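Local coordinates for macrolide export ATP-binding/permease protein MacB (PDB 3FTJ), which probably serves as the inner-membrane ABC transporter of the tripartite efflux system MacAB-TdeA, using ATP to export macrolides and confer resistance to them, at residues I49-I61 against S71-V84. Numbering follows the deposited sequence.
Sequences IQSVTPNTSSSGI and SANLYGIGEQYFDV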
loop_
_atom_site.group_PDB
_atom_site.type_symbol
_atom_site.label_atom_id
_atom_site.label_comp_id
_atom_site.label_asym_id
_atom_site.label_seq_id
_atom_site.Cartn_x
_atom_site.Cartn_y
_atom_site.Cartn_z
ATOM N N ILE A 49 15.359 3.648 8.606
ATOM C CA ILE A 49 14.124 3.083 8.069
ATOM C C ILE A 49 13.911 1.641 8.538
ATOM O O ILE A 49 14.779 0.789 8.370
ATOM C CB ILE A 49 14.091 3.174 6.525
ATOM C CG1 ILE A 49 13.859 4.622 6.094
ATOM C CG2 ILE A 49 12.989 2.284 5.954
ATOM C CD1 ILE A 49 14.069 4.872 4.611
ATOM N N GLN A 50 12.753 1.385 9.133
ATOM C CA GLN A 50 12.455 0.089 9.738
ATOM C C GLN A 50 11.774 -0.885 8.766
ATOM O O GLN A 50 12.013 -2.091 8.808
ATOM C CB GLN A 50 11.590 0.285 10.986
ATOM C CG GLN A 50 11.159 -1.006 11.648
ATOM C CD GLN A 50 10.430 -0.779 12.963
ATOM O OE1 GLN A 50 9.930 -1.722 13.581
ATOM N NE2 GLN A 50 10.368 0.476 13.400
ATOM N N SER A 51 10.917 -0.362 7.897
ATOM C CA SER A 51 10.301 -1.187 6.864
ATOM C C SER A 51 9.809 -0.342 5.700
ATOM O O SER A 51 9.522 0.845 5.850
ATOM C CB SER A 51 9.145 -2.011 7.432
ATOM O OG SER A 51 8.003 -1.202 7.657
ATOM N N VAL A 52 9.720 -0.976 4.539
ATOM C CA VAL A 52 9.297 -0.316 3.313
ATOM C C VAL A 52 8.237 -1.163 2.605
ATOM O O VAL A 52 8.447 -2.353 2.356
ATOM C CB VAL A 52 10.495 -0.115 2.381
ATOM C CG1 VAL A 52 10.064 0.543 1.078
ATOM C CG2 VAL A 52 11.575 0.711 3.091
ATOM N N THR A 53 7.107 -0.545 2.279
ATOM C CA THR A 53 6.016 -1.241 1.608
ATOM C C THR A 53 5.641 -0.579 0.290
ATOM O O THR A 53 5.066 0.505 0.283
ATOM C CB THR A 53 4.775 -1.270 2.501
ATOM O OG1 THR A 53 5.113 -1.905 3.740
ATOM C CG2 THR A 53 3.654 -2.030 1.825
ATOM N N PRO A 54 5.976 -1.224 -0.830
ATOM C CA PRO A 54 5.580 -0.736 -2.156
ATOM C C PRO A 54 4.075 -0.909 -2.332
ATOM O O PRO A 54 3.501 -1.796 -1.713
ATOM C CB PRO A 54 6.334 -1.666 -3.116
ATOM C CG PRO A 54 7.388 -2.346 -2.268
ATOM C CD PRO A 54 6.808 -2.437 -0.902
ATOM N N ASN A 55 3.440 -0.077 -3.147
ATOM C CA ASN A 55 1.995 -0.189 -3.359
ATOM C C ASN A 55 1.609 0.205 -4.774
ATOM O O ASN A 55 1.795 1.348 -5.184
ATOM C CB ASN A 55 1.223 0.672 -2.342
ATOM C CG ASN A 55 -0.299 0.510 -2.447
ATOM O OD1 ASN A 55 -0.869 0.435 -3.542
ATOM N ND2 ASN A 55 -0.962 0.474 -1.295
ATOM N N THR A 56 1.090 -0.757 -5.525
ATOM C CA THR A 56 0.456 -0.473 -6.799
ATOM C C THR A 56 -0.914 -1.134 -6.758
ATOM O O THR A 56 -1.162 -1.996 -5.922
ATOM C CB THR A 56 1.260 -1.047 -7.957
ATOM O OG1 THR A 56 0.659 -0.655 -9.196
ATOM C CG2 THR A 56 1.289 -2.559 -7.868
ATOM N N SER A 57 -1.821 -0.724 -7.629
ATOM C CA SER A 57 -3.108 -1.400 -7.692
ATOM C C SER A 57 -3.753 -1.259 -9.054
ATOM O O SER A 57 -3.290 -0.491 -9.908
ATOM C CB SER A 57 -4.068 -0.888 -6.617
ATOM O OG SER A 57 -4.413 0.466 -6.836
ATOM N N SER A 58 -4.836 -2.014 -9.226
ATOM C CA SER A 58 -5.615 -2.047 -10.449
ATOM C C SER A 58 -7.042 -2.357 -10.037
ATOM O O SER A 58 -7.274 -3.009 -9.025
ATOM C CB SER A 58 -5.091 -3.143 -11.376
ATOM O OG SER A 58 -5.651 -3.044 -12.679
ATOM N N SER A 59 -7.999 -1.873 -10.812
ATOM C CA SER A 59 -9.410 -2.087 -10.529
ATOM C C SER A 59 -10.004 -2.822 -11.716
ATOM O O SER A 59 -9.903 -2.359 -12.850
ATOM C CB SER A 59 -10.098 -0.741 -10.338
ATOM O OG SER A 59 -11.483 -0.900 -10.143
ATOM N N GLY A 60 -10.599 -3.981 -11.471
ATOM C CA GLY A 60 -11.024 -4.828 -12.569
ATOM C C GLY A 60 -12.162 -5.763 -12.212
ATOM O O GLY A 60 -12.894 -5.522 -11.253
ATOM N N ILE A 61 -12.302 -6.834 -12.990
ATOM C CA ILE A 61 -13.413 -7.755 -12.832
ATOM C C ILE A 61 -12.964 -9.004 -12.107
ATOM O O ILE A 61 -12.008 -9.663 -12.519
ATOM C CB ILE A 61 -14.049 -8.124 -14.198
ATOM C CG1 ILE A 61 -14.852 -6.947 -14.746
ATOM C CG2 ILE A 61 -14.996 -9.298 -14.053
ATOM C CD1 ILE A 61 -14.029 -5.749 -15.099
ATOM N N SER A 71 -15.232 -3.434 -10.418
ATOM C CA SER A 71 -14.483 -2.544 -9.542
ATOM C C SER A 71 -14.028 -3.248 -8.268
ATOM O O SER A 71 -14.251 -2.771 -7.154
ATOM C CB SER A 71 -15.276 -1.271 -9.231
ATOM O OG SER A 71 -16.624 -1.568 -8.913
ATOM N N ALA A 72 -13.405 -4.406 -8.450
ATOM C CA ALA A 72 -12.630 -5.020 -7.392
ATOM C C ALA A 72 -11.235 -4.430 -7.510
ATOM O O ALA A 72 -10.662 -4.404 -8.599
ATOM C CB ALA A 72 -12.581 -6.523 -7.568
ATOM N N ASN A 73 -10.705 -3.949 -6.390
ATOM C CA ASN A 73 -9.362 -3.392 -6.332
ATOM C C ASN A 73 -8.342 -4.407 -5.872
ATOM O O ASN A 73 -8.387 -4.867 -4.728
ATOM C CB ASN A 73 -9.340 -2.201 -5.385
ATOM C CG ASN A 73 -10.292 -1.122 -5.811
ATOM O OD1 ASN A 73 -10.198 -0.610 -6.924
ATOM N ND2 ASN A 73 -11.236 -0.780 -4.937
ATOM N N LEU A 74 -7.430 -4.762 -6.766
ATOM C CA LEU A 74 -6.299 -5.606 -6.408
ATOM C C LEU A 74 -5.109 -4.721 -6.106
ATOM O O LEU A 74 -4.654 -3.966 -6.963
ATOM C CB LEU A 74 -5.944 -6.566 -7.542
ATOM C CG LEU A 74 -4.791 -7.545 -7.302
ATOM C CD1 LEU A 74 -5.097 -8.513 -6.153
ATOM C CD2 LEU A 74 -4.512 -8.317 -8.589
ATOM N N TYR A 75 -4.619 -4.814 -4.877
ATOM C CA TYR A 75 -3.412 -4.118 -4.464
ATOM C C TYR A 75 -2.241 -5.075 -4.516
ATOM O O TYR A 75 -2.347 -6.226 -4.081
ATOM C CB TYR A 75 -3.566 -3.592 -3.045
ATOM C CG TYR A 75 -4.573 -2.486 -2.919
ATOM C CD1 TYR A 75 -4.212 -1.162 -3.162
ATOM C CD2 TYR A 75 -5.887 -2.757 -2.562
ATOM C CE1 TYR A 75 -5.138 -0.140 -3.058
ATOM C CE2 TYR A 75 -6.815 -1.741 -2.445
ATOM C CZ TYR A 75 -6.433 -0.433 -2.694
ATOM O OH TYR A 75 -7.360 0.577 -2.576
ATOM N N GLY A 76 -1.132 -4.600 -5.075
ATOM C CA GLY A 76 0.120 -5.326 -5.039
ATOM C C GLY A 76 0.959 -4.609 -4.018
ATOM O O GLY A 76 1.437 -3.508 -4.279
ATOM N N ILE A 77 1.115 -5.210 -2.845
ATOM C CA ILE A 77 1.766 -4.524 -1.722
ATOM C C ILE A 77 2.866 -5.359 -1.065
ATOM O O ILE A 77 3.045 -6.535 -1.394
ATOM C CB ILE A 77 0.729 -4.060 -0.649
ATOM C CG1 ILE A 77 -0.310 -5.151 -0.353
ATOM C CG2 ILE A 77 0.004 -2.814 -1.114
ATOM C CD1 ILE A 77 0.250 -6.450 0.200
ATOM N N GLY A 78 3.613 -4.742 -0.150
ATOM C CA GLY A 78 4.670 -5.443 0.558
ATOM C C GLY A 78 4.201 -6.247 1.763
ATOM O O GLY A 78 3.112 -6.022 2.294
ATOM N N GLU A 79 5.047 -7.175 2.206
ATOM C CA GLU A 79 4.794 -7.987 3.404
ATOM C C GLU A 79 4.339 -7.190 4.636
ATOM O O GLU A 79 3.452 -7.628 5.358
ATOM C CB GLU A 79 6.043 -8.806 3.744
ATOM C CG GLU A 79 6.009 -9.459 5.114
ATOM C CD GLU A 79 7.133 -10.459 5.294
ATOM O OE1 GLU A 79 8.214 -10.246 4.698
ATOM O OE2 GLU A 79 6.930 -11.462 6.018
ATOM N N GLN A 80 4.938 -6.022 4.865
ATOM C CA GLN A 80 4.623 -5.208 6.047
ATOM C C GLN A 80 3.366 -4.358 5.899
ATOM O O GLN A 80 3.021 -3.590 6.804
ATOM C CB GLN A 80 5.805 -4.296 6.425
ATOM C CG GLN A 80 7.095 -5.026 6.791
ATOM C CD GLN A 80 6.859 -6.162 7.775
ATOM O OE1 GLN A 80 6.191 -5.992 8.795
ATOM N NE2 GLN A 80 7.405 -7.334 7.464
ATOM N N TYR A 81 2.679 -4.486 4.768
ATOM C CA TYR A 81 1.526 -3.630 4.506
ATOM C C TYR A 81 0.463 -3.710 5.603
ATOM O O TYR A 81 -0.037 -2.688 6.066
ATOM C CB TYR A 81 0.894 -3.937 3.144
ATOM C CG TYR A 81 -0.312 -3.073 2.845
ATOM C CD1 TYR A 81 -1.583 -3.499 3.167
ATOM C CD2 TYR A 81 -0.169 -1.819 2.258
ATOM C CE1 TYR A 81 -2.692 -2.712 2.909
ATOM C CE2 TYR A 81 -1.271 -1.025 1.990
ATOM C CZ TYR A 81 -2.532 -1.478 2.322
ATOM O OH TYR A 81 -3.644 -0.705 2.072
ATOM N N PHE A 82 0.115 -4.921 6.019
ATOM C CA PHE A 82 -0.992 -5.091 6.956
ATOM C C PHE A 82 -0.685 -4.501 8.325
ATOM O O PHE A 82 -1.549 -3.889 8.956
ATOM C CB PHE A 82 -1.373 -6.566 7.065
ATOM C CG PHE A 82 -1.647 -7.203 5.737
ATOM C CD1 PHE A 82 -2.852 -6.994 5.094
ATOM C CD2 PHE A 82 -0.686 -7.983 5.121
ATOM C CE1 PHE A 82 -3.109 -7.576 3.863
ATOM C CE2 PHE A 82 -0.937 -8.563 3.894
ATOM C CZ PHE A 82 -2.151 -8.353 3.264
ATOM N N ASP A 83 0.553 -4.672 8.770
ATOM C CA ASP A 83 0.980 -4.132 10.050
ATOM C C ASP A 83 0.949 -2.602 10.068
ATOM O O ASP A 83 0.395 -1.992 10.980
ATOM C CB ASP A 83 2.384 -4.637 10.396
ATOM C CG ASP A 83 2.889 -4.091 11.728
ATOM O OD1 ASP A 83 2.078 -4.006 12.682
ATOM O OD2 ASP A 83 4.091 -3.750 11.811
ATOM N N VAL A 84 1.541 -1.988 9.053
ATOM C CA VAL A 84 1.671 -0.536 9.015
ATOM C C VAL A 84 0.331 0.158 8.785
ATOM O O VAL A 84 0.137 1.305 9.186
ATOM C CB VAL A 84 2.684 -0.100 7.939
ATOM C CG1 VAL A 84 2.738 1.412 7.840
ATOM C CG2 VAL A 84 4.056 -0.663 8.261
HETATM O O HOH W 1 6.502 -4.671 3.091
#
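An antiparallel beta hairpin of the periplasmic core domain pairs T56, S58 and G60 with G76, L74 and A72, the strand axes running at 159°. Each of the three hydrogen-bonded pairs is closed in both directions; the shortest link is G76 N to T56 O, 2.7 Å. At the G60 end S71 and A72 both face G60, a G1 beta bulge. On the face of N55, S57 and Y75, N55 OD1 lies at the edge of the Y75 ring, in its plane, 3.7 Å from Y75 CD1, with amide and ring planes 86° apart. With N55 CG anti to the backbone N (chi1 -176°), the amide lies alongside I77, N55 ND2 3.4 Å from I77 CG2. Past I77 the ladder fades to a weak G78 N to P54 O bond, and a type I turn from G78 to Y81 leads into helix 81-85. There T53 CG2 meets the edge of the Y81 ring and approaches Y81 CB at 3.6 Å. One water accepts from Q80 N at 2.7 Å and donates to V52 O. Strand 49-64 also pairs with strand 175-180. Six backbone bonds thus fix the hairpin register, whereas the turn is held by the weak G78 bond, T53 methyl packing and the water.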